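Local coordinates for occlusion-derived virus envelope protein E66 (Autographa californica nucleopolyhedrovirus, PDB 3VSN) that acts as a chondroitin lyase of the viral envelope, needed for oral infectivity and thought to digest the chondroitin sulfate barrier of the host midgut, at residues 364-372 with 553-561. Sequence-based numbering, arbitrary orientation.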
loop_
_atom_site.group_PDB
_atom_site.type_symbol
_atom_site.label_atom_id
_atom_site.label_comp_id
_atom_site.label_asym_id
_atom_site.label_seq_id
_atom_site.Cartn_x
_atom_site.Cartn_y
_atom_site.Cartn_z
ATOM N N MET A 364 -10.007 -10.373 -3.119
ATOM C CA MET A 364 -9.686 -11.796 -3.193
ATOM C C MET A 364 -8.229 -12.135 -3.507
ATOM O O MET A 364 -7.900 -13.309 -3.685
ATOM C CB MET A 364 -10.629 -12.495 -4.181
ATOM C CG MET A 364 -12.059 -12.613 -3.682
ATOM S SD MET A 364 -13.159 -13.381 -4.885
ATOM C CE MET A 364 -13.514 -11.994 -5.962
ATOM N N ALA A 365 -7.355 -11.128 -3.574
ATOM C CA ALA A 365 -5.924 -11.400 -3.760
ATOM C C ALA A 365 -5.399 -12.201 -2.572
ATOM O O ALA A 365 -5.495 -11.760 -1.425
ATOM C CB ALA A 365 -5.130 -10.111 -3.927
ATOM N N ARG A 366 -4.878 -13.390 -2.861
ATOM C CA ARG A 366 -4.276 -14.269 -1.860
ATOM C C ARG A 366 -2.962 -14.768 -2.439
ATOM O O ARG A 366 -2.887 -15.862 -3.001
ATOM C CB ARG A 366 -5.206 -15.446 -1.528
ATOM C CG ARG A 366 -6.608 -15.056 -1.077
ATOM C CD ARG A 366 -6.598 -14.400 0.295
ATOM N NE ARG A 366 -7.950 -14.224 0.823
ATOM C CZ ARG A 366 -8.688 -13.129 0.653
ATOM N NH1 ARG A 366 -8.218 -12.094 -0.039
ATOM N NH2 ARG A 366 -9.906 -13.072 1.174
ATOM N N ARG A 367 -1.932 -13.939 -2.311
ATOM C CA ARG A 367 -0.697 -14.116 -3.067
ATOM C C ARG A 367 0.525 -13.753 -2.226
ATOM O O ARG A 367 0.472 -12.858 -1.371
ATOM C CB ARG A 367 -0.756 -13.264 -4.350
ATOM C CG ARG A 367 0.537 -13.163 -5.150
ATOM C CD ARG A 367 0.904 -14.444 -5.891
ATOM N NE ARG A 367 2.237 -14.317 -6.482
ATOM C CZ ARG A 367 2.492 -13.791 -7.679
ATOM N NH1 ARG A 367 1.502 -13.352 -8.451
ATOM N NH2 ARG A 367 3.746 -13.706 -8.112
ATOM N N ILE A 368 1.609 -14.484 -2.449
ATOM C CA ILE A 368 2.914 -14.103 -1.938
ATOM C C ILE A 368 3.787 -13.752 -3.136
ATOM O O ILE A 368 3.666 -14.361 -4.205
ATOM C CB ILE A 368 3.560 -15.207 -1.067
ATOM C CG1 ILE A 368 3.815 -16.493 -1.876
ATOM C CG2 ILE A 368 2.695 -15.475 0.157
ATOM C CD1 ILE A 368 4.448 -17.624 -1.082
ATOM N N TRP A 369 4.630 -12.743 -2.962
ATOM C CA TRP A 369 5.543 -12.329 -4.006
ATOM C C TRP A 369 6.945 -12.551 -3.541
ATOM O O TRP A 369 7.352 -12.031 -2.501
ATOM C CB TRP A 369 5.332 -10.861 -4.357
ATOM C CG TRP A 369 4.030 -10.569 -5.066
ATOM C CD1 TRP A 369 3.786 -10.594 -6.435
ATOM C CD2 TRP A 369 2.749 -10.175 -4.459
ATOM N NE1 TRP A 369 2.481 -10.259 -6.708
ATOM C CE2 TRP A 369 1.807 -9.991 -5.573
ATOM C CE3 TRP A 369 2.303 -9.967 -3.158
ATOM C CZ2 TRP A 369 0.485 -9.618 -5.366
ATOM C CZ3 TRP A 369 0.970 -9.586 -2.963
ATOM C CH2 TRP A 369 0.084 -9.419 -4.042
ATOM N N ASN A 370 7.686 -13.344 -4.309
ATOM C CA ASN A 370 9.100 -13.589 -4.054
ATOM C C ASN A 370 9.851 -12.261 -4.106
ATOM O O ASN A 370 9.767 -11.540 -5.100
ATOM C CB ASN A 370 9.649 -14.571 -5.101
ATOM C CG ASN A 370 11.032 -15.092 -4.756
ATOM O OD1 ASN A 370 11.931 -14.328 -4.405
ATOM N ND2 ASN A 370 11.210 -16.404 -4.866
ATOM N N ARG A 371 10.570 -11.934 -3.034
ATOM C CA ARG A 371 11.278 -10.651 -2.946
ATOM C C ARG A 371 12.347 -10.478 -4.024
ATOM O O ARG A 371 12.708 -9.353 -4.369
ATOM C CB ARG A 371 11.873 -10.451 -1.551
ATOM C CG ARG A 371 10.817 -10.186 -0.486
ATOM C CD ARG A 371 11.440 -9.884 0.863
ATOM N NE ARG A 371 12.198 -8.631 0.846
ATOM C CZ ARG A 371 12.938 -8.188 1.859
ATOM N NH1 ARG A 371 13.022 -8.883 2.989
ATOM N NH2 ARG A 371 13.592 -7.040 1.741
ATOM N N ARG A 372 12.832 -11.595 -4.562
ATOM C CA ARG A 372 13.786 -11.570 -5.669
ATOM C C ARG A 372 13.130 -11.785 -7.041
ATOM O O ARG A 372 13.814 -11.829 -8.069
ATOM C CB ARG A 372 14.923 -12.563 -5.413
ATOM C CG ARG A 372 15.812 -12.132 -4.246
ATOM C CD ARG A 372 17.085 -12.954 -4.105
ATOM N NE ARG A 372 17.532 -13.494 -5.382
ATOM C CZ ARG A 372 17.854 -14.768 -5.589
ATOM N NH1 ARG A 372 17.820 -15.650 -4.596
ATOM N NH2 ARG A 372 18.236 -15.152 -6.794
ATOM N N CYS A 553 -8.924 -25.163 -2.359
ATOM C CA CYS A 553 -7.818 -25.146 -1.403
ATOM C C CYS A 553 -6.483 -25.354 -2.098
ATOM O O CYS A 553 -6.304 -26.318 -2.844
ATOM C CB CYS A 553 -8.027 -26.217 -0.322
ATOM S SG CYS A 553 -6.930 -26.051 1.106
ATOM N N TYR A 554 -5.547 -24.442 -1.852
ATOM C CA TYR A 554 -4.224 -24.533 -2.446
ATOM C C TYR A 554 -3.181 -23.908 -1.524
ATOM O O TYR A 554 -3.522 -23.259 -0.535
ATOM C CB TYR A 554 -4.205 -23.849 -3.824
ATOM C CG TYR A 554 -4.380 -22.343 -3.772
ATOM C CD1 TYR A 554 -3.272 -21.496 -3.692
ATOM C CD2 TYR A 554 -5.651 -21.766 -3.804
ATOM C CE1 TYR A 554 -3.425 -20.116 -3.641
ATOM C CE2 TYR A 554 -5.815 -20.389 -3.758
ATOM C CZ TYR A 554 -4.698 -19.570 -3.678
ATOM O OH TYR A 554 -4.849 -18.201 -3.629
ATOM N N LYS A 555 -1.910 -24.109 -1.855
ATOM C CA LYS A 555 -0.839 -23.405 -1.166
ATOM C C LYS A 555 0.183 -22.894 -2.167
ATOM O O LYS A 555 0.318 -23.437 -3.272
ATOM C CB LYS A 555 -0.180 -24.282 -0.091
ATOM C CG LYS A 555 0.742 -25.359 -0.622
ATOM C CD LYS A 555 1.641 -25.925 0.470
ATOM C CE LYS A 555 2.705 -26.805 -0.162
ATOM N NZ LYS A 555 3.383 -27.713 0.804
ATOM N N LEU A 556 0.879 -21.833 -1.777
ATOM C CA LEU A 556 1.981 -21.291 -2.552
ATOM C C LEU A 556 3.251 -21.404 -1.711
ATOM O O LEU A 556 3.194 -21.253 -0.491
ATOM C CB LEU A 556 1.710 -19.828 -2.925
ATOM C CG LEU A 556 0.462 -19.487 -3.761
ATOM C CD1 LEU A 556 0.338 -17.978 -3.941
ATOM C CD2 LEU A 556 0.471 -20.183 -5.117
ATOM N N ASN A 557 4.374 -21.696 -2.366
ATOM C CA ASN A 557 5.697 -21.713 -1.739
ATOM C C ASN A 557 6.623 -20.790 -2.477
ATOM O O ASN A 557 6.506 -20.648 -3.695
ATOM C CB ASN A 557 6.347 -23.094 -1.858
ATOM C CG ASN A 557 5.737 -24.110 -0.941
ATOM O OD1 ASN A 557 5.585 -23.874 0.256
ATOM N ND2 ASN A 557 5.409 -25.265 -1.491
ATOM N N VAL A 558 7.574 -20.209 -1.753
ATOM C CA VAL A 558 8.724 -19.580 -2.383
ATOM C C VAL A 558 9.514 -20.693 -3.073
ATOM O O VAL A 558 9.785 -21.738 -2.470
ATOM C CB VAL A 558 9.627 -18.858 -1.358
ATOM C CG1 VAL A 558 10.862 -18.279 -2.041
ATOM C CG2 VAL A 558 8.856 -17.752 -0.651
ATOM N N GLU A 559 9.856 -20.472 -4.339
ATOM C CA GLU A 559 10.633 -21.446 -5.105
ATOM C C GLU A 559 11.913 -21.803 -4.359
ATOM O O GLU A 559 12.631 -20.921 -3.886
ATOM C CB GLU A 559 10.954 -20.912 -6.504
ATOM C CG GLU A 559 11.591 -21.950 -7.417
ATOM C CD GLU A 559 11.776 -21.473 -8.844
ATOM O OE1 GLU A 559 11.615 -20.264 -9.116
ATOM O OE2 GLU A 559 12.093 -22.321 -9.699
ATOM N N GLY A 560 12.176 -23.102 -4.248
ATOM C CA GLY A 560 13.323 -23.614 -3.502
ATOM C C GLY A 560 13.058 -23.884 -2.027
ATOM O O GLY A 560 13.959 -24.337 -1.312
ATOM N N HIS A 561 11.832 -23.611 -1.568
ATOM C CA HIS A 561 11.472 -23.741 -0.146
ATOM C C HIS A 561 10.227 -24.550 0.106
ATOM O O HIS A 561 9.173 -23.988 0.437
ATOM C CB HIS A 561 11.298 -22.366 0.491
ATOM C CG HIS A 561 12.581 -21.599 0.647
ATOM N ND1 HIS A 561 13.028 -20.739 -0.287
ATOM C CD2 HIS A 561 13.516 -21.586 1.675
ATOM C CE1 HIS A 561 14.190 -20.202 0.119
ATOM N NE2 HIS A 561 14.491 -20.723 1.319
HETATM O O HOH W 1 13.499 -18.220 -4.617
#
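Strand 367-370 runs almost parallel to strand 553-558, 13° between their directions and 7.8 Å between their axes, with I368 over L556 and N370 over V558; at that spacing side chains bridge the gap, reaching each other or the opposite backbone. I368 and L556 lie antiparallel alongside each other: I368 CD1 lies 4.0 Å from L556 CB and also touches V558 CG2. The first torsion of I368 (62°) sets CG1 between its backbone N and carbonyl carbon, from where the extended chain brings CD1 to within 3.9 Å of L556 O. L556 CD1 reaches toward R366 O and R367 CD; the R367 and L556 side chains lie roughly perpendicular. Strand 367-370 is an outermost strand of a four-stranded antiparallel sheet, whereas 550-558 lies inside a seven-stranded one; the I368, N370 and L556 side chains point into the space between them, consistent with two sheets stacked face to face, away from the catalytic residues. F448 and Y335 also pack on I368.

The direct polar link is at the Y554 end. Its hydroxyl donates to R366 O over 3.1 Å, in the carbonyl plane and on a lone pair (C=O...donor angle 136°), while R366 CB sits 3.5 Å from the same OH. At the other end, N370 ND2 stands 3.4 Å from V558 CG1, the side chains again steeply inclined. A water accepts from this ND2 and donates to E559 O in the type II turn 558-561; G508 O is a second acceptor for ND2. N370 OD1 takes the R372 N-H at 2.9 Å, an Asx turn that, with the two ND2 bonds, helps fix the amide's rotation.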